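Side-chain contacts in putative enoyl-CoA hydratase/isomerase (Mycobacterium abscessus, PDB 4MI2), which probably isomerises the ring epoxide of a phenylacetyl-CoA derivative in phenylacetate degradation: residues F214-E219 with Q240-A245; L221-V226 with L233-S238. All blocks are in the same frame, centred on the assembly; numbering follows the deposited sequence.

Both interactions join helix 211-223 to helix 229-244, two antiparallel helices that form a hairpin in the C-terminal part of this crotonase-like chain; neither uses a strand. Along the chain the order is 214-219, 221-226, 233-238, 240-245, so interaction 2 lies beside the turn of the hairpin and interaction 1 nearer its open end, their centres about 11 Å apart. Each couples a helix-to-helix polar contact with contacts to the second subunit of the trimer. The segments meet through a carboxylate-guanidinium pair in interaction 1 and through two arginines and an asparagine in interaction 2. Both helices also pack against the second subunit, so the side chains that hold them together lie beside a subunit interface.

Interaction 1: residues F214-E219 with Q240-A245; sequences FSEVKE and QQRLGA
E216 reaches from helix 211-223 to R242 and L243 on helix 229-244, bridging the two arms of an antiparallel helical hairpin in the C-terminal part of the crotonase fold. The backbones come nearest at E216 and L243, whose CA atoms are 8.4 Å apart, and the glutamate spans this gap with an aliphatic stem and a charged end, which is why a glutamate suits a place between a buried leucine and an exposed arginine. Its CB lies 3.9 Å from L243 CD1. One atom further out, E216 CG is 4.0 Å from the same CD1 methyl and also lies near L243 CG and CD2, so the two side chains run past each other in opposite directions. The leucine suits this place because it is buried: beyond the glutamate it packs on A212 and A213, and on A147 of the second subunit.

A turn about the CB-CG bond (chi2 -84°) swings the carboxylate toward the more exposed R242. The arginine comes across it at about a right angle, its own chain folded at chi3 (-65°) so that the NE edge of the guanidinium faces the acid. Side-on, two nitrogens serve two oxygens in a bidentate salt bridge. E216 OE1 takes a hydrogen bond from R242 NH2 at 2.9 Å, and E216 OE2 takes one from R242 NE at 2.8 Å. Both oxygens are met on their syn sides and both bonds are nearly straight. Paired bonds of this kind restrict rotation of either flat group and set opposite charges together on the more exposed side, by R242, while the methylene and methyl groups of E216 and L243 meet on the buried side. The carboxylate and guanidinium planes are inclined by 22°, and OE1 and OE2 both lie within a few degrees of the guanidinium plane of R242.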
ATOM      1  N   PHE B 214      18.947 -12.946  -5.295  1.00 18.79           N
ATOM      2  CA  PHE B 214      18.388 -12.135  -4.218  1.00 18.53           C
ATOM      3  C   PHE B 214      18.597 -10.644  -4.476  1.00 18.41           C
ATOM      4  O   PHE B 214      17.680  -9.835  -4.289  1.00 18.24           O
ATOM      5  CB  PHE B 214      18.993 -12.529  -2.860  1.00 18.51           C
ATOM      6  CG  PHE B 214      18.534 -13.871  -2.339  1.00 18.67           C
ATOM      7  CD1 PHE B 214      19.320 -14.568  -1.430  1.00 18.83           C
ATOM      8  CD2 PHE B 214      17.305 -14.426  -2.720  1.00 18.74           C
ATOM      9  CE1 PHE B 214      18.913 -15.791  -0.919  1.00 19.13           C
ATOM     10  CE2 PHE B 214      16.895 -15.659  -2.211  1.00 19.07           C
ATOM     11  CZ  PHE B 214      17.704 -16.342  -1.313  1.00 19.28           C
ATOM     12  N   SER B 215      19.805 -10.298  -4.902  1.00 18.58           N
ATOM     13  CA  SER B 215      20.130  -8.914  -5.214  0.50 18.55           C
ATOM     14  C   SER B 215      19.277  -8.373  -6.364  1.00 18.56           C
ATOM     15  O   SER B 215      18.745  -7.256  -6.270  1.00 18.50           O
ATOM     16  CB  SER B 215      21.625  -8.774  -5.519  0.50 18.88           C
ATOM     17  OG  SER B 215      22.389  -9.171  -4.392  0.50 18.91           O
ATOM     18  N   GLU B 216      19.121  -9.158  -7.426  1.00 18.77           N
ATOM     19  CA  GLU B 216      18.283  -8.764  -8.567  1.00 18.88           C
ATOM     20  C   GLU B 216      16.817  -8.556  -8.163  1.00 18.56           C
ATOM     21  O   GLU B 216      16.220  -7.542  -8.501  1.00 18.41           O
ATOM     22  CB  GLU B 216      18.360  -9.815  -9.687  1.00 19.24           C
ATOM     23  CG  GLU B 216      19.714  -9.886 -10.381  1.00 19.70           C
ATOM     24  CD  GLU B 216      19.889  -8.868 -11.490  1.00 19.97           C
ATOM     25  OE1 GLU B 216      18.990  -8.019 -11.700  1.00 19.95           O
ATOM     26  OE2 GLU B 216      20.932  -8.919 -12.174  1.00 20.47           O
ATOM     27  N   VAL B 217      16.238  -9.507  -7.438  1.00 18.44           N
ATOM     28  CA  VAL B 217      14.819  -9.397  -7.100  1.00 18.39           C
ATOM     29  C   VAL B 217      14.543  -8.192  -6.166  1.00 18.05           C
ATOM     30  O   VAL B 217      13.545  -7.476  -6.327  1.00 17.71           O
ATOM     31  CB  VAL B 217      14.253 -10.739  -6.566  1.00 18.60           C
ATOM     32  CG1 VAL B 217      14.657 -11.003  -5.124  1.00 18.57           C
ATOM     33  CG2 VAL B 217      12.739 -10.783  -6.713  1.00 18.68           C
ATOM     34  N   LYS B 218      15.459  -7.940  -5.236  1.00 18.07           N
ATOM     35  CA  LYS B 218      15.348  -6.793  -4.319  1.00 18.04           C
ATOM     36  C   LYS B 218      15.362  -5.462  -5.080  1.00 18.22           C
ATOM     37  O   LYS B 218      14.625  -4.546  -4.748  1.00 18.17           O
ATOM     38  CB  LYS B 218      16.475  -6.851  -3.284  1.00 17.96           C
ATOM     39  CG  LYS B 218      16.623  -5.646  -2.379  1.00 17.82           C
ATOM     40  CD  LYS B 218      17.512  -5.982  -1.194  1.00 17.88           C
ATOM     41  CE  LYS B 218      17.989  -4.740  -0.465  1.00 18.01           C
ATOM     42  NZ  LYS B 218      18.848  -5.041   0.715  1.00 18.08           N
ATOM     43  N   GLU B 219      16.197  -5.376  -6.108  1.00 18.78           N
ATOM     44  CA  GLU B 219      16.285  -4.185  -6.935  1.00 19.06           C
ATOM     45  C   GLU B 219      15.067  -4.088  -7.855  1.00 19.14           C
ATOM     46  O   GLU B 219      14.568  -2.990  -8.111  1.00 19.16           O
ATOM     47  CB  GLU B 219      17.596  -4.200  -7.728  1.00 19.55           C
ATOM     48  CG  GLU B 219      17.832  -3.012  -8.648  1.00 20.07           C
ATOM     49  CD  GLU B 219      18.016  -1.683  -7.932  1.00 20.41           C
ATOM     50  OE1 GLU B 219      18.029  -1.623  -6.680  1.00 20.45           O
ATOM     51  OE2 GLU B 219      18.147  -0.669  -8.648  1.00 21.08           O
ATOM     52  N   GLN B 240      16.084 -11.583 -15.569  1.00 32.95           N
ATOM     53  CA  GLN B 240      15.963 -13.026 -15.756  1.00 32.65           C
ATOM     54  C   GLN B 240      17.017 -13.574 -16.718  1.00 33.40           C
ATOM     55  O   GLN B 240      17.519 -14.684 -16.521  1.00 32.62           O
ATOM     56  CB  GLN B 240      14.567 -13.419 -16.251  1.00 33.53           C
ATOM     57  CG  GLN B 240      13.434 -13.124 -15.280  1.00 33.15           C
ATOM     58  CD  GLN B 240      13.482 -13.958 -14.016  1.00 31.49           C
ATOM     59  OE1 GLN B 240      14.370 -13.800 -13.182  1.00 30.12           O
ATOM     60  NE2 GLN B 240      12.504 -14.837 -13.859  1.00 31.76           N
ATOM     61  N   GLN B 241      17.348 -12.800 -17.752  1.00 35.01           N
ATOM     62  CA  GLN B 241      18.336 -13.240 -18.738  1.00 36.13           C
ATOM     63  C   GLN B 241      19.712 -13.323 -18.086  1.00 35.18           C
ATOM     64  O   GLN B 241      20.452 -14.272 -18.321  1.00 35.24           O
ATOM     65  CB  GLN B 241      18.353 -12.310 -19.962  1.00 38.47           C
ATOM     66  CG  GLN B 241      19.110 -12.838 -21.179  1.00 40.23           C
ATOM     67  CD  GLN B 241      18.294 -13.794 -22.046  1.00 41.18           C
ATOM     68  OE1 GLN B 241      18.136 -14.976 -21.709  1.00 39.99           O
ATOM     69  NE2 GLN B 241      17.800 -13.297 -23.193  1.00 43.41           N
ATOM     70  N   ARG B 242      20.036 -12.341 -17.244  1.00 34.48           N
ATOM     71  CA  ARG B 242      21.313 -12.324 -16.520  1.00 33.73           C
ATOM     72  C   ARG B 242      21.445 -13.497 -15.533  1.00 32.39           C
ATOM     73  O   ARG B 242      22.535 -14.074 -15.364  1.00 32.52           O
ATOM     74  CB  ARG B 242      21.482 -11.017 -15.756  1.00 33.06           C
ATOM     75  CG  ARG B 242      21.833  -9.809 -16.610  1.00 34.65           C
ATOM     76  CD  ARG B 242      22.252  -8.628 -15.736  1.00 33.87           C
ATOM     77  NE  ARG B 242      21.173  -8.131 -14.879  1.00 32.52           N
ATOM     78  CZ  ARG B 242      20.253  -7.228 -15.239  1.00 33.24           C
ATOM     79  NH1 ARG B 242      20.248  -6.698 -16.458  1.00 35.24           N
ATOM     80  NH2 ARG B 242      19.323  -6.849 -14.367  1.00 32.11           N
ATOM     81  N   LEU B 243      20.336 -13.841 -14.882  1.00 31.37           N
ATOM     82  CA  LEU B 243      20.316 -14.942 -13.918  1.00 30.17           C
ATOM     83  C   LEU B 243      20.263 -16.296 -14.605  1.00 30.69           C
ATOM     84  O   LEU B 243      20.754 -17.278 -14.060  1.00 30.17           O
ATOM     85  CB  LEU B 243      19.133 -14.793 -12.959  1.00 29.13           C
ATOM     86  CG  LEU B 243      19.289 -13.624 -11.995  1.00 28.41           C
ATOM     87  CD1 LEU B 243      17.998 -13.395 -11.226  1.00 27.89           C
ATOM     88  CD2 LEU B 243      20.462 -13.876 -11.059  1.00 27.66           C
ATOM     89  N   GLY B 244      19.676 -16.335 -15.800  1.00 31.86           N
ATOM     90  CA  GLY B 244      19.572 -17.553 -16.577  1.00 32.56           C
ATOM     91  C   GLY B 244      20.928 -18.119 -16.941  1.00 33.31           C
ATOM     92  O   GLY B 244      21.072 -19.323 -17.118  1.00 33.36           O
ATOM     93  N   ALA B 245      21.917 -17.241 -17.051  1.00 34.12           N
ATOM     94  CA  ALA B 245      23.275 -17.624 -17.411  1.00 35.36           C
ATOM     95  C   ALA B 245      24.188 -17.789 -16.197  1.00 34.65           C
ATOM     96  O   ALA B 245      25.363 -18.114 -16.366  1.00 35.80           O
ATOM     97  CB  ALA B 245      23.865 -16.589 -18.364  1.00 37.14           C
TER

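Interaction 2: residues L221-V226 with L233-S238; sequences LRRNAV and LEREAS
R235 meets R223 with a face of its guanidinium and N224 with an edge, beside the turn of the helical hairpin made by helices 211-223 and 229-244. R235 extends its chain from CG to NE, an arm long enough to cross to the other helix. R223 instead bends at chi3 (83°), which lays its guanidinium flat over R235. The group centres are 4.3 Å apart and the planes 24° from parallel, with R223 NH2 3.5 Å from R235 NE. Such a stack brings like charges together; the amide oxygen beside R235 probably offsets part of that cost. Both arginines also touch a crystal neighbour, which may influence their pose.

N224 suits its place because its amide can accept on one side and donate on the other. Its OD1 receives a hydrogen bond of 3.1 Å from R235 NH2, with the donor nearly along the C=O axis. Its ND2 instead donates to S153 OG of the second subunit, the hydroxyl that also bonds E236 OE2. Near the turn, the asparagine thus ties the end of the first arm both to R235 and to S153 of the second subunit, and its two bonds fix which way round the amide lies. E236, its carboxylate engaged by the second subunit, brings its CG 4.3 Å from N224 ND2. The amide of N224 and the guanidinium of R235 are almost coplanar, and OD1 also lies 3.2 Å from R235 CD.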
ATOM      1  N   LEU B 221      12.033  -5.222  -7.076  1.00 19.30           N
ATOM      2  CA  LEU B 221      10.973  -4.770  -6.164  1.00 19.46           C
ATOM      3  C   LEU B 221      11.022  -3.259  -5.928  1.00 19.72           C
ATOM      4  O   LEU B 221       9.997  -2.584  -5.965  1.00 19.54           O
ATOM      5  CB  LEU B 221      11.055  -5.502  -4.819  1.00 19.24           C
ATOM      6  CG  LEU B 221      10.600  -6.963  -4.829  1.00 19.31           C
ATOM      7  CD1 LEU B 221      11.121  -7.701  -3.600  1.00 19.27           C
ATOM      8  CD2 LEU B 221       9.082  -7.050  -4.899  1.00 19.36           C
ATOM      9  N   ARG B 222      12.222  -2.729  -5.720  1.00 20.38           N
ATOM     10  CA  ARG B 222      12.382  -1.294  -5.466  1.00 20.92           C
ATOM     11  C   ARG B 222      12.133  -0.427  -6.705  1.00 21.10           C
ATOM     12  O   ARG B 222      11.472   0.593  -6.623  1.00 20.88           O
ATOM     13  CB  ARG B 222      13.769  -1.011  -4.896  1.00 21.18           C
ATOM     14  CG  ARG B 222      13.926  -1.451  -3.451  1.00 21.15           C
ATOM     15  CD  ARG B 222      15.390  -1.479  -3.080  1.00 21.39           C
ATOM     16  NE  ARG B 222      15.618  -1.554  -1.639  1.00 21.37           N
ATOM     17  CZ  ARG B 222      16.812  -1.428  -1.063  1.00 21.23           C
ATOM     18  NH1 ARG B 222      17.898  -1.227  -1.806  1.00 21.44           N
ATOM     19  NH2 ARG B 222      16.922  -1.501   0.258  1.00 20.95           N
ATOM     20  N   ARG B 223      12.655  -0.837  -7.850  1.00 21.66           N
ATOM     21  CA  ARG B 223      12.475  -0.066  -9.088  1.00 22.30           C
ATOM     22  C   ARG B 223      11.028  -0.055  -9.612  1.00 22.09           C
ATOM     23  O   ARG B 223      10.572   0.945 -10.186  1.00 22.28           O
ATOM     24  CB  ARG B 223      13.383  -0.620 -10.191  1.00 22.92           C
ATOM     25  CG  ARG B 223      14.863  -0.363  -9.992  1.00 23.37           C
ATOM     26  CD  ARG B 223      15.632  -0.899 -11.190  1.00 24.12           C
ATOM     27  NE  ARG B 223      15.638   0.046 -12.311  1.00 24.93           N
ATOM     28  CZ  ARG B 223      16.134  -0.211 -13.521  1.00 25.42           C
ATOM     29  NH1 ARG B 223      16.652  -1.409 -13.806  1.00 25.33           N
ATOM     30  NH2 ARG B 223      16.103   0.736 -14.455  1.00 25.90           N
ATOM     31  N   ASN B 224      10.327  -1.171  -9.421  1.00 21.52           N
ATOM     32  CA  ASN B 224       9.051  -1.417 -10.087  1.00 21.55           C
ATOM     33  C   ASN B 224       7.835  -1.075  -9.244  1.00 21.61           C
ATOM     34  O   ASN B 224       6.705  -1.272  -9.693  1.00 21.45           O
ATOM     35  CB  ASN B 224       8.967  -2.882 -10.546  1.00 21.26           C
ATOM     36  CG  ASN B 224       9.907  -3.185 -11.700  1.00 21.30           C
ATOM     37  OD1 ASN B 224      10.349  -2.283 -12.410  1.00 21.20           O
ATOM     38  ND2 ASN B 224      10.204  -4.464 -11.902  1.00 21.22           N
ATOM     39  N   ALA B 225       8.073  -0.557  -8.035  1.00 21.68           N
ATOM     40  CA  ALA B 225       7.003  -0.221  -7.081  1.00 21.39           C
ATOM     41  C   ALA B 225       5.868   0.552  -7.737  1.00 21.55           C
ATOM     42  O   ALA B 225       4.708   0.160  -7.619  1.00 21.63           O
ATOM     43  CB  ALA B 225       7.573   0.575  -5.912  1.00 21.21           C
ATOM     44  N   VAL B 226       6.201   1.638  -8.433  1.00 21.69           N
ATOM     45  CA  VAL B 226       5.183   2.441  -9.123  1.00 22.02           C
ATOM     46  C   VAL B 226       5.413   2.609 -10.634  1.00 21.94           C
ATOM     47  O   VAL B 226       4.850   3.503 -11.260  1.00 22.71           O
ATOM     48  CB  VAL B 226       5.000   3.819  -8.444  1.00 22.39           C
ATOM     49  CG1 VAL B 226       4.496   3.614  -7.018  1.00 22.29           C
ATOM     50  CG2 VAL B 226       6.285   4.649  -8.476  1.00 22.25           C
ATOM     51  N   LEU B 233       8.083  -4.984 -17.088  1.00 18.53           N
ATOM     52  CA  LEU B 233       8.323  -6.188 -17.883  1.00 18.84           C
ATOM     53  C   LEU B 233       9.725  -6.208 -18.527  1.00 19.06           C
ATOM     54  O   LEU B 233      10.394  -7.251 -18.521  1.00 18.95           O
ATOM     55  CB  LEU B 233       7.229  -6.346 -18.950  1.00 19.23           C
ATOM     56  CG  LEU B 233       5.799  -6.579 -18.423  1.00 19.23           C
ATOM     57  CD1 LEU B 233       4.799  -6.537 -19.563  1.00 19.62           C
ATOM     58  CD2 LEU B 233       5.664  -7.879 -17.644  1.00 19.12           C
ATOM     59  N   GLU B 234      10.162  -5.064 -19.054  1.00 19.24           N
ATOM     60  CA  GLU B 234      11.506  -4.943 -19.633  1.00 19.74           C
ATOM     61  C   GLU B 234      12.580  -5.270 -18.611  1.00 19.61           C
ATOM     62  O   GLU B 234      13.482  -6.049 -18.891  1.00 19.85           O
ATOM     63  CB  GLU B 234      11.759  -3.536 -20.202  1.00 19.91           C
ATOM     64  N   ARG B 235      12.473  -4.674 -17.425  1.00 19.60           N
ATOM     65  CA  ARG B 235      13.453  -4.885 -16.355  1.00 19.65           C
ATOM     66  C   ARG B 235      13.478  -6.326 -15.857  1.00 19.48           C
ATOM     67  O   ARG B 235      14.547  -6.865 -15.575  1.00 19.52           O
ATOM     68  CB  ARG B 235      13.174  -3.947 -15.180  1.00 19.55           C
ATOM     69  CG  ARG B 235      13.431  -2.486 -15.498  1.00 19.89           C
ATOM     70  CD  ARG B 235      12.668  -1.591 -14.544  1.00 19.88           C
ATOM     71  NE  ARG B 235      12.735  -0.183 -14.936  1.00 20.30           N
ATOM     72  CZ  ARG B 235      12.058   0.786 -14.330  1.00 20.22           C
ATOM     73  NH1 ARG B 235      12.180   2.040 -14.745  1.00 20.53           N
ATOM     74  NH2 ARG B 235      11.252   0.504 -13.310  1.00 19.92           N
ATOM     75  N   GLU B 236      12.298  -6.932 -15.741  1.00 19.46           N
ATOM     76  CA  GLU B 236      12.180  -8.339 -15.363  1.00 19.56           C
ATOM     77  C   GLU B 236      12.873  -9.235 -16.384  1.00 19.81           C
ATOM     78  O   GLU B 236      13.643 -10.115 -16.001  1.00 19.71           O
ATOM     79  CB  GLU B 236      10.705  -8.750 -15.176  1.00 19.75           C
ATOM     80  CG  GLU B 236      10.086  -8.256 -13.864  1.00 19.67           C
ATOM     81  CD  GLU B 236       8.611  -8.614 -13.714  1.00 20.06           C
ATOM     82  OE1 GLU B 236       7.989  -9.060 -14.709  1.00 20.46           O
ATOM     83  OE2 GLU B 236       8.068  -8.441 -12.597  1.00 19.91           O
ATOM     84  N   ALA B 237      12.635  -8.993 -17.679  1.00 20.06           N
ATOM     85  CA  ALA B 237      13.292  -9.789 -18.736  1.00 20.36           C
ATOM     86  C   ALA B 237      14.817  -9.685 -18.688  1.00 20.37           C
ATOM     87  O   ALA B 237      15.509 -10.683 -18.840  1.00 20.48           O
ATOM     88  CB  ALA B 237      12.794  -9.389 -20.114  1.00 20.70           C
ATOM     89  N   SER B 238      15.345  -8.480 -18.475  1.00 20.21           N
ATOM     90  CA  SER B 238      16.798  -8.305 -18.441  1.00 20.28           C
ATOM     91  C   SER B 238      17.414  -9.020 -17.255  1.00 19.80           C
ATOM     92  O   SER B 238      18.468  -9.664 -17.389  1.00 20.12           O
ATOM     93  CB  SER B 238      17.180  -6.830 -18.406  1.00 20.43           C
ATOM     94  OG  SER B 238      16.820  -6.238 -19.636  1.00 21.19           O
TER